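Local coordinates for protein lipocalin AI-4 (Rhodnius prolixus, PDB 5H9K) that probably binds cysteinyl leukotrienes, as a salivary triabin-family lipocalin of a blood-feeding insect, at residues R25-D30 and Y48-N53; G29-T34 and L124-Q129. All coordinates share one frame; numbering follows the deposited sequence. Where two conformers were deposited one is given.

Contact 1 of 2, residues R25-D30 and Y48-N53; sequences RFFTGD and YQTGSN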
loop_
_atom_site.group_PDB
_atom_site.type_symbol
_atom_site.label_atom_id
_atom_site.label_comp_id
_atom_site.label_asym_id
_atom_site.label_seq_id
_atom_site.Cartn_x
_atom_site.Cartn_y
_atom_site.Cartn_z
ATOM N N ARG A 25 -4.364 -13.722 -4.398
ATOM C CA ARG A 25 -2.936 -13.996 -4.235
ATOM C C ARG A 25 -2.202 -12.876 -3.512
ATOM O O ARG A 25 -1.229 -13.120 -2.785
ATOM C CB ARG A 25 -2.271 -14.243 -5.585
ATOM C CG ARG A 25 -2.731 -15.504 -6.275
ATOM C CD ARG A 25 -1.902 -15.772 -7.510
ATOM N NE ARG A 25 -0.526 -16.151 -7.190
ATOM C CZ ARG A 25 0.448 -16.228 -8.091
ATOM N NH1 ARG A 25 0.197 -15.948 -9.362
ATOM N NH2 ARG A 25 1.673 -16.583 -7.722
ATOM N N PHE A 26 -2.658 -11.645 -3.693
ATOM C CA PHE A 26 -2.043 -10.556 -2.965
ATOM C C PHE A 26 -2.430 -10.590 -1.482
ATOM O O PHE A 26 -1.569 -10.405 -0.617
ATOM C CB PHE A 26 -2.400 -9.190 -3.570
ATOM C CG PHE A 26 -1.831 -8.057 -2.779
ATOM C CD1 PHE A 26 -0.508 -7.692 -2.934
ATOM C CD2 PHE A 26 -2.588 -7.417 -1.811
ATOM C CE1 PHE A 26 0.039 -6.685 -2.161
ATOM C CE2 PHE A 26 -2.048 -6.415 -1.036
ATOM C CZ PHE A 26 -0.721 -6.048 -1.203
ATOM N N PHE A 27 -3.713 -10.815 -1.193
ATOM C CA PHE A 27 -4.217 -10.829 0.181
ATOM C C PHE A 27 -4.092 -12.195 0.845
ATOM O O PHE A 27 -5.011 -12.681 1.508
ATOM C CB PHE A 27 -5.661 -10.349 0.206
ATOM C CG PHE A 27 -5.805 -8.877 -0.083
ATOM C CD1 PHE A 27 -5.539 -7.932 0.901
ATOM C CD2 PHE A 27 -6.196 -8.439 -1.336
ATOM C CE1 PHE A 27 -5.666 -6.570 0.632
ATOM C CE2 PHE A 27 -6.327 -7.081 -1.618
ATOM C CZ PHE A 27 -6.061 -6.145 -0.634
ATOM N N THR A 28 -2.939 -12.810 0.644
ATOM C CA THR A 28 -2.573 -14.016 1.365
ATOM C C THR A 28 -1.124 -13.880 1.793
ATOM O O THR A 28 -0.278 -13.440 1.010
ATOM C CB THR A 28 -2.749 -15.262 0.502
ATOM O OG1 THR A 28 -4.115 -15.338 0.079
ATOM C CG2 THR A 28 -2.405 -16.522 1.297
ATOM N N GLY A 29 -0.842 -14.223 3.043
ATOM C CA GLY A 29 0.521 -14.190 3.532
ATOM C C GLY A 29 0.964 -12.808 3.975
ATOM O O GLY A 29 0.246 -11.813 3.844
ATOM N N ASP A 30 2.172 -12.752 4.518
ATOM C CA ASP A 30 2.722 -11.529 5.074
ATOM C C ASP A 30 3.478 -10.723 4.021
ATOM O O ASP A 30 4.088 -11.283 3.106
ATOM C CB ASP A 30 3.678 -11.839 6.244
ATOM C CG ASP A 30 3.014 -12.534 7.418
ATOM O OD1 ASP A 30 1.774 -12.509 7.539
ATOM O OD2 ASP A 30 3.775 -13.087 8.244
ATOM N N TYR A 48 2.858 -6.256 7.267
ATOM C CA TYR A 48 1.453 -6.346 6.902
ATOM C C TYR A 48 1.023 -7.798 6.833
ATOM O O TYR A 48 1.669 -8.624 6.194
ATOM C CB TYR A 48 1.200 -5.649 5.552
ATOM C CG TYR A 48 1.234 -4.144 5.656
ATOM C CD1 TYR A 48 2.433 -3.468 5.837
ATOM C CD2 TYR A 48 0.059 -3.399 5.597
ATOM C CE1 TYR A 48 2.462 -2.096 5.967
ATOM C CE2 TYR A 48 0.082 -2.023 5.720
ATOM C CZ TYR A 48 1.285 -1.383 5.906
ATOM O OH TYR A 48 1.321 -0.016 6.048
ATOM N N GLN A 49 -0.053 -8.112 7.534
ATOM C CA GLN A 49 -0.671 -9.414 7.444
ATOM C C GLN A 49 -1.968 -9.276 6.695
ATOM O O GLN A 49 -2.607 -8.236 6.725
ATOM C CB GLN A 49 -0.880 -9.981 8.829
ATOM C CG GLN A 49 0.415 -9.979 9.608
ATOM C CD GLN A 49 0.418 -11.034 10.651
ATOM O OE1 GLN A 49 1.002 -12.106 10.466
ATOM N NE2 GLN A 49 -0.264 -10.766 11.754
ATOM N N THR A 50 -2.339 -10.337 5.996
ATOM C CA THR A 50 -3.522 -10.304 5.148
ATOM C C THR A 50 -4.520 -11.376 5.552
ATOM O O THR A 50 -4.189 -12.318 6.280
ATOM C CB THR A 50 -3.146 -10.499 3.678
ATOM O OG1 THR A 50 -2.514 -11.774 3.535
ATOM C CG2 THR A 50 -2.170 -9.394 3.231
ATOM N N GLY A 51 -5.742 -11.217 5.056
ATOM C CA GLY A 51 -6.796 -12.185 5.307
ATOM C C GLY A 51 -7.891 -12.102 4.266
ATOM O O GLY A 51 -7.930 -11.161 3.463
ATOM N N SER A 52 -8.774 -13.095 4.292
ATOM C CA SER A 52 -9.898 -13.183 3.371
ATOM C C SER A 52 -10.761 -11.933 3.400
ATOM O O SER A 52 -10.836 -11.254 4.422
ATOM C CB SER A 52 -10.750 -14.398 3.716
ATOM O OG SER A 52 -11.203 -14.314 5.059
ATOM N N ASN A 53 -11.431 -11.658 2.285
ATOM C CA ASN A 53 -12.298 -10.499 2.155
ATOM C C ASN A 53 -11.515 -9.214 2.409
ATOM O O ASN A 53 -11.936 -8.357 3.178
ATOM C CB ASN A 53 -13.499 -10.607 3.101
ATOM C CG ASN A 53 -14.610 -9.649 2.738
ATOM O OD1 ASN A 53 -14.684 -9.175 1.606
ATOM N ND2 ASN A 53 -15.477 -9.350 3.699
HETATM O O HOH W 1 -2.917 -14.616 5.100
HETATM O O HOH W 2 -0.802 -12.800 6.730
HETATM O O HOH W 3 1.251 -14.247 9.347
#

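Contact 2 of 2, residues G29-T34 and L124-Q129; sequences GDWYLT and LLFNRQ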
loop_
_atom_site.group_PDB
_atom_site.type_symbol
_atom_site.label_atom_id
_atom_site.label_comp_id
_atom_site.label_asym_id
_atom_site.label_seq_id
_atom_site.Cartn_x
_atom_site.Cartn_y
_atom_site.Cartn_z
ATOM N N GLY A 29 -0.842 -14.223 3.043
ATOM C CA GLY A 29 0.521 -14.190 3.532
ATOM C C GLY A 29 0.964 -12.808 3.975
ATOM O O GLY A 29 0.246 -11.813 3.844
ATOM N N ASP A 30 2.172 -12.752 4.518
ATOM C CA ASP A 30 2.722 -11.529 5.074
ATOM C C ASP A 30 3.478 -10.723 4.021
ATOM O O ASP A 30 4.088 -11.283 3.106
ATOM C CB ASP A 30 3.678 -11.839 6.244
ATOM C CG ASP A 30 3.014 -12.534 7.418
ATOM O OD1 ASP A 30 1.774 -12.509 7.539
ATOM O OD2 ASP A 30 3.775 -13.087 8.244
ATOM N N TRP A 31 3.487 -9.413 4.207
ATOM C CA TRP A 31 4.307 -8.490 3.426
ATOM C C TRP A 31 5.089 -7.572 4.369
ATOM O O TRP A 31 4.561 -7.162 5.401
ATOM C CB TRP A 31 3.433 -7.637 2.522
ATOM C CG TRP A 31 2.725 -8.323 1.378
ATOM C CD1 TRP A 31 1.408 -8.689 1.327
ATOM C CD2 TRP A 31 3.276 -8.644 0.094
ATOM N NE1 TRP A 31 1.110 -9.225 0.096
ATOM C CE2 TRP A 31 2.238 -9.198 -0.685
ATOM C CE3 TRP A 31 4.546 -8.506 -0.476
ATOM C CZ2 TRP A 31 2.439 -9.625 -1.998
ATOM C CZ3 TRP A 31 4.739 -8.921 -1.779
ATOM C CH2 TRP A 31 3.692 -9.485 -2.523
ATOM N N TYR A 32 6.324 -7.230 4.016
ATOM C CA TYR A 32 7.119 -6.268 4.782
ATOM C C TYR A 32 7.233 -4.969 3.992
ATOM O O TYR A 32 7.547 -4.989 2.792
ATOM C CB TYR A 32 8.504 -6.841 5.098
ATOM C CG TYR A 32 8.405 -8.018 6.032
ATOM C CD1 TYR A 32 8.215 -9.301 5.536
ATOM C CD2 TYR A 32 8.440 -7.848 7.411
ATOM C CE1 TYR A 32 8.090 -10.384 6.385
ATOM C CE2 TYR A 32 8.315 -8.929 8.261
ATOM C CZ TYR A 32 8.136 -10.190 7.736
ATOM O OH TYR A 32 8.013 -11.271 8.583
ATOM N N LEU A 33 6.962 -3.841 4.646
ATOM C CA LEU A 33 7.105 -2.540 4.006
ATOM C C LEU A 33 8.582 -2.126 4.095
ATOM O O LEU A 33 9.022 -1.536 5.083
ATOM C CB LEU A 33 6.169 -1.521 4.663
ATOM C CG LEU A 33 6.252 -0.051 4.242
ATOM C CD1 LEU A 33 6.333 0.114 2.724
ATOM C CD2 LEU A 33 5.048 0.699 4.800
ATOM N N THR A 34 9.358 -2.464 3.067
ATOM C CA THR A 34 10.814 -2.302 3.143
ATOM C C THR A 34 11.310 -0.946 2.639
ATOM O O THR A 34 12.357 -0.475 3.081
ATOM C CB THR A 34 11.548 -3.422 2.355
ATOM O OG1 THR A 34 11.121 -3.409 0.983
ATOM C CG2 THR A 34 11.260 -4.795 2.952
ATOM N N LEU A 124 4.529 2.693 -1.664
ATOM C CA LEU A 124 5.036 1.720 -0.706
ATOM C C LEU A 124 5.573 0.492 -1.419
ATOM O O LEU A 124 4.901 -0.040 -2.307
ATOM C CB LEU A 124 3.916 1.284 0.241
ATOM C CG LEU A 124 3.052 2.400 0.817
ATOM C CD1 LEU A 124 1.887 1.795 1.591
ATOM C CD2 LEU A 124 3.866 3.312 1.720
ATOM N N LEU A 125 6.762 0.035 -1.048
ATOM C CA LEU A 125 7.299 -1.216 -1.579
ATOM C C LEU A 125 7.130 -2.318 -0.540
ATOM O O LEU A 125 7.732 -2.266 0.547
ATOM C CB LEU A 125 8.771 -1.072 -1.984
ATOM C CG LEU A 125 9.397 -2.390 -2.463
ATOM C CD1 LEU A 125 8.679 -2.928 -3.683
ATOM C CD2 LEU A 125 10.859 -2.197 -2.772
ATOM N N PHE A 126 6.285 -3.289 -0.874
ATOM C CA PHE A 126 6.045 -4.484 -0.065
ATOM C C PHE A 126 6.931 -5.605 -0.596
ATOM O O PHE A 126 7.028 -5.817 -1.812
ATOM C CB PHE A 126 4.579 -4.933 -0.142
ATOM C CG PHE A 126 3.619 -4.175 0.752
ATOM C CD1 PHE A 126 3.929 -2.954 1.308
ATOM C CD2 PHE A 126 2.373 -4.716 1.003
ATOM C CE1 PHE A 126 2.999 -2.290 2.122
ATOM C CE2 PHE A 126 1.446 -4.060 1.796
ATOM C CZ PHE A 126 1.765 -2.856 2.357
ATOM N N ASN A 127 7.552 -6.339 0.320
ATOM C CA ASN A 127 8.425 -7.459 -0.010
ATOM C C ASN A 127 8.029 -8.674 0.816
ATOM O O ASN A 127 7.711 -8.542 1.997
ATOM C CB ASN A 127 9.889 -7.106 0.278
ATOM C CG ASN A 127 10.673 -6.750 -0.967
ATOM O OD1 ASN A 127 10.728 -7.533 -1.917
ATOM N ND2 ASN A 127 11.297 -5.571 -0.966
ATOM N N ARG A 128 8.058 -9.858 0.217
ATOM C CA ARG A 128 7.740 -11.049 0.993
ATOM C C ARG A 128 8.807 -11.325 2.059
ATOM O O ARG A 128 8.500 -11.894 3.103
ATOM C CB ARG A 128 7.565 -12.254 0.071
ATOM C CG ARG A 128 6.322 -12.162 -0.812
ATOM C CD ARG A 128 5.039 -12.143 0.014
ATOM N NE ARG A 128 3.874 -12.404 -0.824
ATOM C CZ ARG A 128 2.633 -12.508 -0.367
ATOM N NH1 ARG A 128 2.378 -12.339 0.927
ATOM N NH2 ARG A 128 1.646 -12.762 -1.222
ATOM N N GLN A 129 10.043 -10.912 1.791
ATOM C CA GLN A 129 11.127 -11.076 2.752
ATOM C C GLN A 129 11.481 -9.735 3.369
ATOM O O GLN A 129 11.571 -8.723 2.668
ATOM C CB GLN A 129 12.354 -11.694 2.081
ATOM C CG GLN A 129 12.086 -13.068 1.479
ATOM C CD GLN A 129 13.303 -13.673 0.810
ATOM O OE1 GLN A 129 13.372 -13.769 -0.419
ATOM N NE2 GLN A 129 14.266 -14.094 1.615
HETATM O O HOH W 4 6.116 -13.128 3.580
#

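Contact 1 of 2, residues R25-D30 and Y48-N53
Thr50 lays its side chain over the turn that leaves helix 23-26, with CB 3.4 Å from the carbonyl carbon C of Phe27. Its CB points into the turn, and the first torsion (chi1 61°) sets OG1 between the backbone N and the carbonyl carbon of Thr50, facing Gly29. From there OG1 donates to Gly29 O at 2.8 Å, the hydroxyl lying 17° from the carbonyl plane. CG2 turns toward the barrel interior, lies 3.5 Å from Gly29 O and comes obliquely to the Phe27 ring. That ring in turn takes CD2 of Phe26 over the centre of one face, and Phe26 stacks on Trp31, so the methyl of Thr50 adjoins an aromatic cluster at the closed end of the barrel.

Beside this direct bond, two waters bridge the turn and strand 46-51, one between backbone atoms and one from Thr50 N to the Asp30 carboxylate. The first accepts from Gly29 N and donates to Thr50 O, 2.9 Å from each atom. The other accepts from Thr50 N and donates to Asp30 OD1, a distance of 2.7 Å between water and OD1. Asp30 also brings its CA hydrogen to Tyr48 O, with CA and O 3.3 Å apart. Its carboxylate runs alongside the amide of Gln49, the two planes 54° apart; OD1 and OE1, both acceptors as modelled, stand 3.1 Å from each other without bonding.

Gly29 has a positive phi and is the glycine of the Gly-X-Trp signature, found where lipocalin chains enter the first barrel strand. The chemistry implies a seam in which one hydroxyl and two ordered waters tie the turn to strand 46-51, with the waters and Asp30 on one side of Thr50 and Phe26 and Phe27 on the side of its methyl.

Contact 2 of 2, residues G29-T34 and L124-Q129
Gly29 lies at the edge of the Arg128 guanidinium, its C 3.4 Å from NH1. The same NH1 donates to Asp30 O at 3.0 Å; the oxygen is nearly in the guanidinium plane, but the donor stands well above the carbonyl plane. Water 4 also donates to Asp30 O and links it to Arg128 O. Next comes Trp31, which carries the guanidinium flat on one face of its indole, planes 13° apart, with Arg128 CZ 3.3 Å from Trp31 CZ2. A bend at chi2 (-63°) folds the arginine chain back over the ring, so that CD also makes a CH-pi contact with the six-membered ring. Trp31 CB packs on Phe126 CD2 at 3.5 Å.

Tyr32 forms a hydrogen-bonded antiparallel pair with Asn127, from Tyr32 N to Asn127 O and from Asn127 N to Tyr32 O, each 2.8 Å. Its ring turns an edge to the carbonyl oxygens of Asn127 and Arg128. Leu33, in the non-hydrogen-bonded pair with Phe126, sends CD1 to Leu124 CB at 3.7 Å. At Thr34, N bonds to Leu125 O, while OG1 accepts from Asn127 ND2 at 2.9 Å, almost in the amide plane; that ND2 also bonds to Glu133 O.

Tryptophan under a stacked arginine is a hallmark of the closed end of the lipocalin barrel, where the conserved Trp and Arg pack together. With NE bonded to Tyr102 O and NH1 also to Thr28 O, the carbonyl oxygens and indole face probably stabilise the positive charge of Arg128, a cation-pi hold that ties the first strand to the residue just after strand 121-127.

The two contacts lie about 11 Å apart, centre to centre, and share Gly29 and Asp30. Along the chain helix 23-26 comes first, then strand 31-36, strand 46-51 and, much later, strand 121-127. Strand 31-36 pairs with strands 46-51 and 121-127, so contact 1 fastens its entry to one neighbour and contact 2 joins the strand to the other, the pairing that brings the last long strand back to the first and closes the barrel. Thr28 O, in contact 1, bonds to Arg128 NH1, in contact 2, and Tyr48 packs on Phe126. Both lie at the end of the calyx near helix 23-26, probably its closed end, consistent with a ligand entering from the other end, as in lipocalins generally.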